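Side-chain contacts in thiamine-monophosphate kinase (Stenotrophomonas maltophilia, PDB 6XEP), which probably catalyses the ATP-dependent phosphorylation of thiamine monophosphate to thiamine diphosphate, the active form of vitamin B1: residues F14-R19 with I123-G128; D28-G33 with D37-Q42; V60-E65 with G133-S138; V208-R213 with Y276-T281; R215-A220 with D288-L293. All blocks are in the same frame, centred on the assembly; numbering follows the deposited sequence.

Contact 1 of 5, residues F14-R19 with I123-G128; sequences FALIDR and IALIGG
The flat group here is the ring of F14, whose far end meets the main chain of strand 124-132: G127 approaches it obliquely, with F14 CE2 3.9 Å from G127 C. As modelled, the carbonyl carbon of G128 lies at the ring edge, near its plane, and F14 CE1 is 3.7 Å from G128 O. The CZ corner is placed too close to G128 for carbon atoms, however, so the fine position of the ring against that residue is doubtful. Two torsions orient the ring. Chi1 of -88° sets CG opposite the carbonyl carbon, and a chi2 of 19° keeps CA near the ring plane and so fixes which way that plane faces. L16 makes a second, looser touch further back along the strand: its CD1 is 4.4 Å from L125 CD2, methyl against methyl.

F14 to I17 form a type I beta turn, closed by I17 N to F14 O at 3.2 Å, with L16 as the N-cap of helix 17-24. The turn thus presents F14 and L16 toward the strand together. L16 also rests on I107 of helix 104-120, and L125 on L95 of the neighbouring strand 89-99, which places the contact at the outermost strand, within this chain, of the PurM-like N-terminal sheet.

All five touching residues are buried. Packing without hydrogen bonds, ring against glycine backbone and L16 against L125, therefore joins the N-terminal turn to the strand, whose G128 is predicted to bind ATP.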
# COMPACT_ATOMS: atom_id res chain seq x y z
N PHE A 14 -14.84 -6.48 1.03
CA PHE A 14 -14.27 -6.60 -0.31
C PHE A 14 -15.17 -7.45 -1.20
O PHE A 14 -15.67 -8.49 -0.78
CB PHE A 14 -12.90 -7.26 -0.25
CG PHE A 14 -11.78 -6.30 -0.05
CD1 PHE A 14 -12.01 -5.02 0.44
CD2 PHE A 14 -10.48 -6.67 -0.36
CE1 PHE A 14 -10.96 -4.13 0.62
CE2 PHE A 14 -9.43 -5.79 -0.19
CZ PHE A 14 -9.68 -4.52 0.30
N ALA A 15 -15.36 -7.01 -2.45
CA ALA A 15 -16.09 -7.86 -3.39
C ALA A 15 -15.37 -9.19 -3.59
O ALA A 15 -16.01 -10.20 -3.88
CB ALA A 15 -16.26 -7.14 -4.73
N LEU A 16 -14.05 -9.21 -3.41
CA LEU A 16 -13.21 -10.38 -3.64
C LEU A 16 -13.06 -11.26 -2.40
O LEU A 16 -12.24 -12.18 -2.41
CB LEU A 16 -11.83 -9.94 -4.13
CG LEU A 16 -11.79 -9.04 -5.36
CD1 LEU A 16 -10.35 -8.66 -5.72
CD2 LEU A 16 -12.48 -9.75 -6.52
N ILE A 17 -13.82 -11.00 -1.33
CA ILE A 17 -13.51 -11.63 -0.05
C ILE A 17 -13.62 -13.15 -0.12
O ILE A 17 -12.85 -13.87 0.52
CB ILE A 17 -14.39 -11.05 1.07
CG1 ILE A 17 -13.92 -11.59 2.42
CG2 ILE A 17 -15.83 -11.39 0.84
CD1 ILE A 17 -12.51 -11.18 2.73
N ASP A 18 -14.57 -13.68 -0.89
CA ASP A 18 -14.71 -15.13 -0.95
C ASP A 18 -13.46 -15.77 -1.55
O ASP A 18 -12.94 -16.76 -1.04
CB ASP A 18 -15.95 -15.53 -1.74
CG ASP A 18 -17.24 -15.15 -1.04
OD1 ASP A 18 -17.26 -15.17 0.22
OD2 ASP A 18 -18.23 -14.81 -1.73
N ARG A 19 -12.97 -15.21 -2.66
CA ARG A 19 -11.75 -15.74 -3.24
C ARG A 19 -10.54 -15.47 -2.35
O ARG A 19 -9.63 -16.30 -2.29
CB ARG A 19 -11.56 -15.19 -4.65
CG ARG A 19 -12.58 -15.77 -5.65
CD ARG A 19 -12.17 -15.48 -7.09
NE ARG A 19 -12.55 -14.14 -7.52
CZ ARG A 19 -12.25 -13.64 -8.71
NH1 ARG A 19 -12.63 -12.41 -9.03
NH2 ARG A 19 -11.56 -14.36 -9.59
N ILE A 123 1.42 -15.79 -3.58
CA ILE A 123 1.29 -14.55 -2.82
C ILE A 123 -0.19 -14.35 -2.51
O ILE A 123 -1.04 -14.50 -3.39
CB ILE A 123 1.91 -13.34 -3.55
CG1 ILE A 123 1.91 -12.11 -2.63
CG2 ILE A 123 1.18 -13.02 -4.87
CD1 ILE A 123 2.62 -10.84 -3.20
N ALA A 124 -0.50 -14.06 -1.25
CA ALA A 124 -1.87 -14.03 -0.78
C ALA A 124 -2.31 -12.59 -0.55
O ALA A 124 -1.68 -11.86 0.23
CB ALA A 124 -2.02 -14.84 0.50
N LEU A 125 -3.40 -12.18 -1.21
CA LEU A 125 -4.04 -10.91 -0.90
C LEU A 125 -4.66 -11.01 0.49
O LEU A 125 -5.50 -11.88 0.73
CB LEU A 125 -5.10 -10.59 -1.95
CG LEU A 125 -5.92 -9.30 -1.79
CD1 LEU A 125 -5.05 -8.04 -1.77
CD2 LEU A 125 -6.93 -9.21 -2.94
N ILE A 126 -4.26 -10.14 1.43
CA ILE A 126 -4.74 -10.27 2.80
C ILE A 126 -5.46 -9.03 3.31
O ILE A 126 -5.90 -9.03 4.47
CB ILE A 126 -3.62 -10.69 3.78
CG1 ILE A 126 -2.35 -9.83 3.63
CG2 ILE A 126 -3.28 -12.20 3.59
CD1 ILE A 126 -2.46 -8.43 4.20
N GLY A 127 -5.56 -7.97 2.52
CA GLY A 127 -6.26 -6.79 2.97
C GLY A 127 -6.19 -5.69 1.92
O GLY A 127 -5.68 -5.89 0.81
N GLY A 128 -6.70 -4.53 2.29
CA GLY A 128 -6.58 -3.36 1.44
C GLY A 128 -7.78 -2.44 1.61
O GLY A 128 -8.42 -2.43 2.65

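Contact 2 of 5, residues D28-G33 with D37-Q42; sequences DDILLG and DAALLQ. With NA (sodium ion), chain D.
L40 O receives the shortest hydrogen bond between the two strands, from L31 N at 2.8 Å, nearly straight at 173° and in the carbonyl plane; the CA-H of I30 also approaches the same oxygen, with I30 CA 3.6 Å from L40 O. L40 N returns a bond to L31 O at 3.0 Å, completing an antiparallel hydrogen-bonded pair. Beyond the non-hydrogen-bonded pair I30-L41, Q42 N reaches D29 O at 2.9 Å, tilted 22° from that carbonyl plane.

Each face of the two-stranded ribbon has its own packing. L31 and L40 project together from one face, with L31 CD2 3.7 Å from L40 CD1. On the other face CG2 of I30, set opposite its backbone N, touches both L41 CD2 and A39 CB; these residues pack onto I126 of strand 124-132. D29 adds a salt bridge to R27 and a hydrogen bond to W92.

I30 O points outward from the hairpin and binds sodium at 2.3 Å, beside the carbonyl oxygens of T24 and R27. A water on the metal accepts a bond from L32 N at 3.2 Å. D37, predicted to bind magnesium, forms a salt bridge with R238 of the second subunit.

Because I30 O and L31 N belong to one peptide group, the sodium may polarise it and make L31 N a somewhat better donor to L40 O.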
# COMPACT_ATOMS: atom_id res chain seq x y z
N ASP A 28 -0.96 -21.73 6.26
CA ASP A 28 -0.84 -21.83 7.71
C ASP A 28 -0.25 -20.58 8.35
O ASP A 28 -0.29 -20.46 9.58
CB ASP A 28 0.02 -23.05 8.08
CG ASP A 28 -0.64 -24.37 7.71
OD1 ASP A 28 -1.81 -24.37 7.29
OD2 ASP A 28 0.04 -25.41 7.84
N ASP A 29 0.28 -19.64 7.56
CA ASP A 29 0.86 -18.40 8.08
C ASP A 29 -0.13 -17.24 8.08
O ASP A 29 0.25 -16.11 8.38
CB ASP A 29 2.10 -18.00 7.27
CG ASP A 29 1.80 -17.85 5.79
OD1 ASP A 29 1.10 -18.73 5.24
OD2 ASP A 29 2.26 -16.86 5.19
N ILE A 30 -1.39 -17.49 7.73
CA ILE A 30 -2.41 -16.45 7.65
C ILE A 30 -3.62 -16.92 8.42
O ILE A 30 -4.20 -17.97 8.11
CB ILE A 30 -2.80 -16.16 6.20
CG1 ILE A 30 -1.56 -15.87 5.34
CG2 ILE A 30 -3.84 -15.04 6.14
CD1 ILE A 30 -1.88 -15.63 3.91
N LEU A 31 -4.03 -16.14 9.41
CA LEU A 31 -5.22 -16.44 10.19
C LEU A 31 -6.30 -15.46 9.72
O LEU A 31 -6.20 -14.26 9.97
CB LEU A 31 -4.94 -16.29 11.68
CG LEU A 31 -5.79 -17.00 12.72
CD1 LEU A 31 -5.70 -18.51 12.53
CD2 LEU A 31 -5.35 -16.59 14.12
N LEU A 32 -7.31 -15.97 9.02
CA LEU A 32 -8.39 -15.11 8.51
C LEU A 32 -9.67 -15.95 8.45
O LEU A 32 -9.95 -16.64 7.47
CB LEU A 32 -8.05 -14.54 7.14
CG LEU A 32 -9.15 -13.63 6.57
CD1 LEU A 32 -9.44 -12.47 7.53
CD2 LEU A 32 -8.80 -13.12 5.18
N GLY A 33 -10.45 -15.87 9.50
CA GLY A 33 -11.67 -16.65 9.57
C GLY A 33 -12.84 -15.95 8.91
O GLY A 33 -12.76 -14.78 8.53
N ASP A 37 -12.28 -9.47 10.59
CA ASP A 37 -12.20 -8.20 9.87
C ASP A 37 -10.79 -7.87 9.41
O ASP A 37 -10.61 -6.92 8.65
CB ASP A 37 -12.73 -7.09 10.77
CG ASP A 37 -14.16 -7.31 11.17
OD1 ASP A 37 -15.01 -7.23 10.26
OD2 ASP A 37 -14.43 -7.62 12.36
N ALA A 38 -9.80 -8.64 9.84
CA ALA A 38 -8.43 -8.41 9.40
C ALA A 38 -7.65 -9.70 9.62
O ALA A 38 -7.94 -10.46 10.54
CB ALA A 38 -7.77 -7.26 10.17
N ALA A 39 -6.66 -9.91 8.77
CA ALA A 39 -5.85 -11.12 8.85
C ALA A 39 -4.70 -10.93 9.84
O ALA A 39 -4.12 -9.85 9.95
CB ALA A 39 -5.30 -11.49 7.49
N LEU A 40 -4.37 -12.00 10.54
CA LEU A 40 -3.16 -12.03 11.36
C LEU A 40 -2.11 -12.82 10.58
O LEU A 40 -2.37 -13.96 10.18
CB LEU A 40 -3.43 -12.67 12.72
CG LEU A 40 -4.52 -12.02 13.58
CD1 LEU A 40 -4.91 -12.94 14.72
CD2 LEU A 40 -4.01 -10.73 14.13
N LEU A 41 -0.95 -12.21 10.36
CA LEU A 41 0.11 -12.84 9.58
C LEU A 41 1.26 -13.29 10.47
O LEU A 41 1.63 -12.60 11.43
CB LEU A 41 0.64 -11.87 8.53
CG LEU A 41 -0.45 -11.07 7.82
CD1 LEU A 41 0.16 -9.95 7.00
CD2 LEU A 41 -1.29 -11.99 6.95
N GLN A 42 1.82 -14.46 10.15
CA GLN A 42 2.94 -15.01 10.91
C GLN A 42 4.21 -14.98 10.07
O GLN A 42 4.38 -15.83 9.18
CB GLN A 42 2.64 -16.44 11.38
CG GLN A 42 3.72 -17.01 12.28
CD GLN A 42 3.96 -16.16 13.51
OE1 GLN A 42 3.11 -16.08 14.40
NE2 GLN A 42 5.12 -15.51 13.58
NA NA D . -4.94 -19.91 7.20
O HOH W 1 -7.49 -18.89 7.74

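Contact 3 of 5, residues V60-E65 with G133-S138; sequences VHFPVE and GPLSLS
The CE1-CZ-CE2 end of the F62 ring forms the tight part of this contact, where a methyl from each of L135 and L137 converges on it. L135 CD2 lies at the ring edge, in its plane, 3.9 Å from F62 CZ and 4.0 Å from F62 CE1. L137 CD1 comes in obliquely and is 3.8 Å from F62 CE2. Both leucines stand roughly perpendicular to the F62 side chain. A chi1 of 55° wedges F62 CG between its own backbone N and carbonyl carbon, which carries the ring toward the strand.

Strand 136-145 runs between strands 48-57 and 89-99 in the four-stranded sheet of the PurM-like N-terminal domain, and F62 belongs to the loop leading from strand 48-57 to helix 68-85. W106 of helix 104-120 touches both leucines. The L137 end is buried, with I71 of helix 68-85 against both F62 and L137, and F110 also on L137.

L135, by contrast, is partly exposed and marks the solvent side. Next to F62, H61, a predicted substrate-binding residue, turns elsewhere: its NE2 is hydrogen-bonded to T131 of the second subunit, and its ring stacks with H8, a tag residue of that subunit.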
# COMPACT_ATOMS: atom_id res chain seq x y z
N VAL A 60 -2.02 6.65 -17.38
CA VAL A 60 -0.61 6.90 -17.10
C VAL A 60 0.16 5.60 -17.28
O VAL A 60 0.99 5.47 -18.19
CB VAL A 60 -0.41 7.47 -15.68
CG1 VAL A 60 1.09 7.74 -15.41
CG2 VAL A 60 -1.19 8.77 -15.53
N HIS A 61 -0.11 4.62 -16.42
CA HIS A 61 0.63 3.37 -16.46
C HIS A 61 -0.04 2.33 -17.34
O HIS A 61 0.55 1.28 -17.61
CB HIS A 61 0.80 2.83 -15.03
CG HIS A 61 1.46 3.80 -14.11
ND1 HIS A 61 0.76 4.76 -13.41
CD2 HIS A 61 2.77 4.00 -13.80
CE1 HIS A 61 1.60 5.50 -12.71
NE2 HIS A 61 2.83 5.05 -12.92
N PHE A 62 -1.27 2.60 -17.80
CA PHE A 62 -1.94 1.71 -18.73
C PHE A 62 -2.93 2.54 -19.53
O PHE A 62 -3.54 3.47 -18.98
CB PHE A 62 -2.67 0.54 -18.03
CG PHE A 62 -3.66 0.96 -16.96
CD1 PHE A 62 -5.00 1.15 -17.27
CD2 PHE A 62 -3.26 1.08 -15.63
CE1 PHE A 62 -5.92 1.50 -16.28
CE2 PHE A 62 -4.17 1.43 -14.64
CZ PHE A 62 -5.51 1.63 -14.96
N PRO A 63 -3.05 2.28 -20.83
CA PRO A 63 -4.07 2.99 -21.61
C PRO A 63 -5.46 2.75 -21.04
O PRO A 63 -5.73 1.71 -20.44
CB PRO A 63 -3.92 2.39 -23.01
CG PRO A 63 -2.47 1.94 -23.06
CD PRO A 63 -2.16 1.46 -21.66
N VAL A 64 -6.33 3.75 -21.19
CA VAL A 64 -7.62 3.68 -20.52
C VAL A 64 -8.43 2.48 -21.00
O VAL A 64 -9.18 1.88 -20.23
CB VAL A 64 -8.39 5.00 -20.70
CG1 VAL A 64 -9.82 4.86 -20.18
CG2 VAL A 64 -7.68 6.13 -19.96
N GLU A 65 -8.23 2.06 -22.25
CA GLU A 65 -8.99 0.94 -22.75
C GLU A 65 -8.47 -0.42 -22.27
O GLU A 65 -9.06 -1.43 -22.63
CB GLU A 65 -9.01 0.96 -24.28
CG GLU A 65 -7.63 0.89 -24.88
CD GLU A 65 -7.15 2.24 -25.39
OE1 GLU A 65 -7.10 3.25 -24.62
OE2 GLU A 65 -6.84 2.27 -26.60
N GLY A 133 -12.70 7.33 -6.44
CA GLY A 133 -11.74 8.24 -6.99
C GLY A 133 -11.40 7.86 -8.42
O GLY A 133 -11.84 6.82 -8.93
N PRO A 134 -10.65 8.72 -9.10
CA PRO A 134 -10.08 8.34 -10.40
C PRO A 134 -9.40 6.97 -10.32
O PRO A 134 -8.77 6.64 -9.31
CB PRO A 134 -9.07 9.45 -10.68
CG PRO A 134 -9.54 10.59 -9.91
CD PRO A 134 -10.29 10.08 -8.71
N LEU A 135 -9.56 6.18 -11.37
CA LEU A 135 -9.10 4.80 -11.36
C LEU A 135 -7.61 4.72 -11.05
O LEU A 135 -6.78 5.20 -11.82
CB LEU A 135 -9.42 4.12 -12.70
CG LEU A 135 -9.01 2.66 -12.84
CD1 LEU A 135 -9.66 1.78 -11.78
CD2 LEU A 135 -9.33 2.16 -14.25
N SER A 136 -7.29 4.11 -9.91
CA SER A 136 -5.92 4.02 -9.43
C SER A 136 -5.82 2.76 -8.59
O SER A 136 -6.70 2.50 -7.76
CB SER A 136 -5.53 5.25 -8.60
OG SER A 136 -4.20 5.15 -8.10
N LEU A 137 -4.78 1.99 -8.83
CA LEU A 137 -4.57 0.71 -8.17
C LEU A 137 -3.21 0.75 -7.50
O LEU A 137 -2.18 0.89 -8.17
CB LEU A 137 -4.65 -0.43 -9.19
CG LEU A 137 -5.93 -0.31 -10.02
CD1 LEU A 137 -5.81 0.41 -11.36
CD2 LEU A 137 -6.50 -1.61 -10.24
N SER A 138 -3.20 0.64 -6.18
CA SER A 138 -1.96 0.68 -5.42
C SER A 138 -1.79 -0.65 -4.71
O SER A 138 -2.66 -1.05 -3.92
CB SER A 138 -1.97 1.83 -4.41
OG SER A 138 -0.66 2.08 -3.92

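Contact 4 of 5, residues V208-R213 with Y276-T281; sequences VTLGLR and YELCFT
Apolar side-chain packing comes first: L210 of helix 208-214 and L278 of strand 277-282 run antiparallel alongside one another, with L210 CD2 4.0 Å from L278 CD1 and 4.2 Å from L278 CB. The same L210 methyl approaches the F280 ring obliquely, 4.5 Å from CE1, a looser touch. L210 reaches both because its CG is set opposite the backbone N (chi1 175°), which extends the branch toward the strand. L278 also touches the side chain of D223, a predicted magnesium ligand.

Side chain against backbone is the second kind. L278 CD1 rests on the helix main chain at G211, 3.9 Å from G211 N and equally far from G211 CA; with no side chain at G211, the methyl settles directly on the helical turn. The axes of the two short segments approach to 9.4 Å and run 23° from parallel, so the helix lies almost along the strand. This is helix-on-sheet packing in the PurM-like C-terminal domain, where strand 277-282 sits between strands 220-224 and 161-165 of a mixed sheet. L278 and F280 point to the helix, E277 and C279 away.

Polar bonds are absent across the two segments and gather around them instead. E277 forms salt bridges with R200 and R207. Y276, at a positive phi of 53°, joins E277 opposite V224 in a G1 beta bulge.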
# COMPACT_ATOMS: atom_id res chain seq x y z
N VAL A 208 9.86 -14.41 -10.92
CA VAL A 208 10.04 -14.72 -9.50
C VAL A 208 10.89 -15.97 -9.32
O VAL A 208 11.81 -16.01 -8.49
CB VAL A 208 8.67 -14.86 -8.80
CG1 VAL A 208 8.87 -15.21 -7.34
CG2 VAL A 208 7.84 -13.56 -8.94
N THR A 209 10.58 -17.04 -10.07
CA THR A 209 11.35 -18.27 -9.91
C THR A 209 12.83 -18.05 -10.20
O THR A 209 13.70 -18.53 -9.46
CB THR A 209 10.79 -19.38 -10.81
OG1 THR A 209 9.39 -19.54 -10.52
CG2 THR A 209 11.49 -20.69 -10.53
N LEU A 210 13.14 -17.31 -11.26
CA LEU A 210 14.54 -16.95 -11.52
C LEU A 210 15.14 -16.19 -10.35
O LEU A 210 16.25 -16.50 -9.89
CB LEU A 210 14.64 -16.12 -12.79
CG LEU A 210 16.03 -15.57 -13.13
CD1 LEU A 210 17.02 -16.68 -13.43
CD2 LEU A 210 15.89 -14.67 -14.37
N GLY A 211 14.43 -15.18 -9.85
CA GLY A 211 14.96 -14.39 -8.75
C GLY A 211 15.32 -15.22 -7.54
O GLY A 211 16.35 -14.98 -6.89
N LEU A 212 14.53 -16.25 -7.27
CA LEU A 212 14.75 -17.13 -6.13
C LEU A 212 15.91 -18.08 -6.33
O LEU A 212 16.31 -18.75 -5.38
CB LEU A 212 13.50 -17.94 -5.83
CG LEU A 212 12.35 -17.15 -5.21
CD1 LEU A 212 11.16 -18.06 -5.10
CD2 LEU A 212 12.74 -16.62 -3.83
N ARG A 213 16.43 -18.18 -7.55
CA ARG A 213 17.58 -19.03 -7.80
C ARG A 213 18.87 -18.27 -8.01
O ARG A 213 19.94 -18.85 -7.84
CB ARG A 213 17.32 -19.94 -9.00
CG ARG A 213 16.23 -20.96 -8.67
CD ARG A 213 16.33 -22.19 -9.53
NE ARG A 213 15.04 -22.83 -9.60
CZ ARG A 213 14.75 -23.84 -10.42
NH1 ARG A 213 13.52 -24.35 -10.41
NH2 ARG A 213 15.68 -24.34 -11.24
N TYR A 276 9.83 -5.77 -17.43
CA TYR A 276 9.76 -6.58 -16.21
C TYR A 276 10.53 -7.89 -16.39
O TYR A 276 10.10 -8.97 -15.98
CB TYR A 276 8.29 -6.78 -15.78
CG TYR A 276 7.72 -5.42 -15.44
CD1 TYR A 276 8.17 -4.74 -14.32
CD2 TYR A 276 6.81 -4.77 -16.28
CE1 TYR A 276 7.69 -3.47 -14.00
CE2 TYR A 276 6.32 -3.49 -15.97
CZ TYR A 276 6.77 -2.85 -14.82
OH TYR A 276 6.34 -1.58 -14.48
N GLU A 277 11.72 -7.77 -16.98
CA GLU A 277 12.72 -8.83 -17.02
C GLU A 277 13.75 -8.57 -15.92
O GLU A 277 13.72 -7.53 -15.27
CB GLU A 277 13.39 -8.87 -18.40
CG GLU A 277 12.40 -9.23 -19.51
CD GLU A 277 11.94 -10.70 -19.47
OE1 GLU A 277 12.34 -11.48 -18.56
OE2 GLU A 277 11.16 -11.10 -20.37
N LEU A 278 14.64 -9.54 -15.69
CA LEU A 278 15.70 -9.38 -14.69
C LEU A 278 17.04 -9.27 -15.41
O LEU A 278 17.34 -10.09 -16.27
CB LEU A 278 15.75 -10.56 -13.72
CG LEU A 278 14.64 -10.68 -12.68
CD1 LEU A 278 15.00 -11.81 -11.69
CD2 LEU A 278 14.48 -9.36 -11.94
N CYS A 279 17.83 -8.27 -15.05
CA CYS A 279 19.20 -8.13 -15.54
C CYS A 279 20.14 -8.39 -14.38
O CYS A 279 19.93 -7.86 -13.28
CB CYS A 279 19.43 -6.73 -16.12
SG CYS A 279 21.12 -6.42 -16.66
N PHE A 280 21.14 -9.25 -14.59
CA PHE A 280 22.05 -9.57 -13.49
C PHE A 280 23.47 -9.73 -14.00
O PHE A 280 23.72 -9.83 -15.20
CB PHE A 280 21.60 -10.84 -12.72
CG PHE A 280 21.45 -12.06 -13.58
CD1 PHE A 280 20.29 -12.27 -14.31
CD2 PHE A 280 22.45 -13.03 -13.60
CE1 PHE A 280 20.13 -13.41 -15.08
CE2 PHE A 280 22.30 -14.19 -14.36
CZ PHE A 280 21.13 -14.38 -15.11
N THR A 281 24.41 -9.71 -13.06
CA THR A 281 25.81 -9.95 -13.38
C THR A 281 26.26 -11.19 -12.62
O THR A 281 25.73 -11.51 -11.54
CB THR A 281 26.70 -8.73 -13.04
OG1 THR A 281 27.08 -8.75 -11.66
CG2 THR A 281 25.99 -7.41 -13.38

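Contact 5 of 5, residues R215-A220 with D288-L293; sequences RAFAHA and DALHYL
F217 CB meets L290 CD2 at 4.0 Å, the first of the touches that this one side chain makes for its segment. From there the ring, with CG beside the backbone N and opposite the carbonyl carbon (chi1 -57°), projects toward helix 287-297 and spans two residues one turn apart. Its CD1-CE1 side belongs to L293: CD2 of that leucine is 4.1 Å from F217 CD1 and 4.0 Å from F217 CE1. The CD2-CE2 side belongs to A289, whose CB is 4.1 Å from F217 CD2 and 3.9 Å from F217 CE2. CZ, at the tip, comes less close to 288-293 than CE1 and CE2 do. The helix methyls approach obliquely from one side of the ring plane, with A216 CB over the other, offset toward the rim.

A289 and L293 are held at this spacing by the helical bond L293 N to A289 O, 2.8 Å long. The contact itself is purely apolar and, with F217 and A289 partly exposed, lies toward the surface.

F217 belongs to the connection from helix 208-214 to strand 220-224 of the C-terminal sheet. L293 continues onto L210 and R213 of that helix, and L290 onto F280 and A282 of strand 277-282, so the ring covers the flank of helix 287-297 where helix and sheet converge.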
# COMPACT_ATOMS: atom_id res chain seq x y z
N ARG A 215 20.49 -16.04 -6.32
CA ARG A 215 21.42 -15.84 -5.23
C ARG A 215 22.54 -16.86 -5.29
O ARG A 215 23.69 -16.56 -4.93
CB ARG A 215 20.71 -15.92 -3.87
CG ARG A 215 21.66 -15.78 -2.66
CD ARG A 215 22.33 -14.40 -2.59
NE ARG A 215 23.18 -14.30 -1.41
CZ ARG A 215 24.47 -14.62 -1.37
NH1 ARG A 215 25.09 -15.06 -2.47
NH2 ARG A 215 25.16 -14.51 -0.24
N ALA A 216 22.23 -18.07 -5.79
CA ALA A 216 23.26 -19.09 -5.90
C ALA A 216 24.23 -18.86 -7.05
O ALA A 216 25.26 -19.54 -7.11
CB ALA A 216 22.60 -20.47 -6.05
N PHE A 217 23.93 -17.93 -7.97
CA PHE A 217 24.75 -17.80 -9.18
C PHE A 217 25.26 -16.39 -9.44
O PHE A 217 26.31 -16.22 -10.06
CB PHE A 217 23.95 -18.25 -10.43
CG PHE A 217 23.42 -19.66 -10.37
CD1 PHE A 217 22.10 -19.90 -10.00
CD2 PHE A 217 24.21 -20.75 -10.71
CE1 PHE A 217 21.59 -21.19 -9.96
CE2 PHE A 217 23.71 -22.04 -10.66
CZ PHE A 217 22.40 -22.26 -10.29
N ALA A 218 24.52 -15.37 -9.02
CA ALA A 218 24.74 -14.01 -9.49
C ALA A 218 25.39 -13.15 -8.42
O ALA A 218 25.37 -13.49 -7.23
CB ALA A 218 23.43 -13.37 -9.94
N HIS A 219 25.96 -12.03 -8.85
CA HIS A 219 26.55 -11.05 -7.95
C HIS A 219 25.64 -9.86 -7.69
O HIS A 219 25.60 -9.35 -6.56
CB HIS A 219 27.87 -10.54 -8.53
CG HIS A 219 29.00 -11.52 -8.42
ND1 HIS A 219 30.10 -11.48 -9.25
CD2 HIS A 219 29.21 -12.55 -7.58
CE1 HIS A 219 30.93 -12.45 -8.93
NE2 HIS A 219 30.42 -13.11 -7.91
N ALA A 220 24.94 -9.39 -8.72
CA ALA A 220 24.08 -8.23 -8.62
C ALA A 220 22.91 -8.43 -9.57
O ALA A 220 23.02 -9.16 -10.56
CB ALA A 220 24.83 -6.94 -8.95
N ASP A 288 28.41 -21.95 -17.98
CA ASP A 288 27.83 -23.28 -18.13
C ASP A 288 26.62 -23.44 -17.23
O ASP A 288 25.57 -23.94 -17.66
CB ASP A 288 28.88 -24.35 -17.81
CG ASP A 288 30.00 -24.41 -18.83
OD1 ASP A 288 29.90 -23.71 -19.87
OD2 ASP A 288 30.97 -25.15 -18.59
N ALA A 289 26.75 -23.02 -15.97
CA ALA A 289 25.67 -23.22 -15.01
C ALA A 289 24.44 -22.41 -15.39
O ALA A 289 23.31 -22.89 -15.25
CB ALA A 289 26.14 -22.83 -13.61
N LEU A 290 24.64 -21.19 -15.89
CA LEU A 290 23.51 -20.35 -16.25
C LEU A 290 22.82 -20.85 -17.51
O LEU A 290 21.60 -20.73 -17.62
CB LEU A 290 23.98 -18.89 -16.40
CG LEU A 290 24.31 -18.25 -15.06
CD1 LEU A 290 25.12 -16.95 -15.22
CD2 LEU A 290 23.03 -17.98 -14.27
N HIS A 291 23.56 -21.43 -18.46
CA HIS A 291 22.89 -22.06 -19.59
C HIS A 291 22.05 -23.24 -19.12
O HIS A 291 20.92 -23.45 -19.59
CB HIS A 291 23.90 -22.51 -20.65
CG HIS A 291 24.57 -21.36 -21.33
ND1 HIS A 291 23.86 -20.41 -22.03
CD2 HIS A 291 25.87 -20.99 -21.41
CE1 HIS A 291 24.69 -19.50 -22.51
NE2 HIS A 291 25.92 -19.84 -22.15
N TYR A 292 22.58 -24.00 -18.17
CA TYR A 292 21.82 -25.11 -17.60
C TYR A 292 20.59 -24.60 -16.88
O TYR A 292 19.51 -25.20 -16.96
CB TYR A 292 22.69 -25.91 -16.64
CG TYR A 292 21.96 -27.11 -16.08
CD1 TYR A 292 21.26 -27.03 -14.88
CD2 TYR A 292 21.94 -28.32 -16.77
CE1 TYR A 292 20.57 -28.12 -14.36
CE2 TYR A 292 21.26 -29.43 -16.26
CZ TYR A 292 20.58 -29.32 -15.06
OH TYR A 292 19.90 -30.40 -14.55
N LEU A 293 20.73 -23.49 -16.15
CA LEU A 293 19.59 -22.91 -15.43
C LEU A 293 18.50 -22.48 -16.40
O LEU A 293 17.31 -22.70 -16.15
CB LEU A 293 20.06 -21.72 -14.58
CG LEU A 293 18.96 -20.98 -13.81
CD1 LEU A 293 18.29 -21.89 -12.80
CD2 LEU A 293 19.53 -19.74 -13.13

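Contacts 1 and 2 adjoin, their centres 12 Å apart, through A124 CB and I30 CD1 at 3.5 Å. Contact 2 binds the sodium ion through I30 O; the L125 side chain of contact 1 is about 13 Å from it. Contact 3 reaches the same N-terminal sheet as contact 1 without touching it. In the C-terminal domain contacts 4 and 5 are joined by a probable hydrogen bond, T281 O to H219 N at 2.8 Å. Between the domains, contacts 3 and 4 come within about 7 Å at their nearest atoms. Predicted site residues lie in the segments of contacts 1, 2 and 3 (G128, D37, H61) and next to contact 4 (D223). Contact 5 lies away from them.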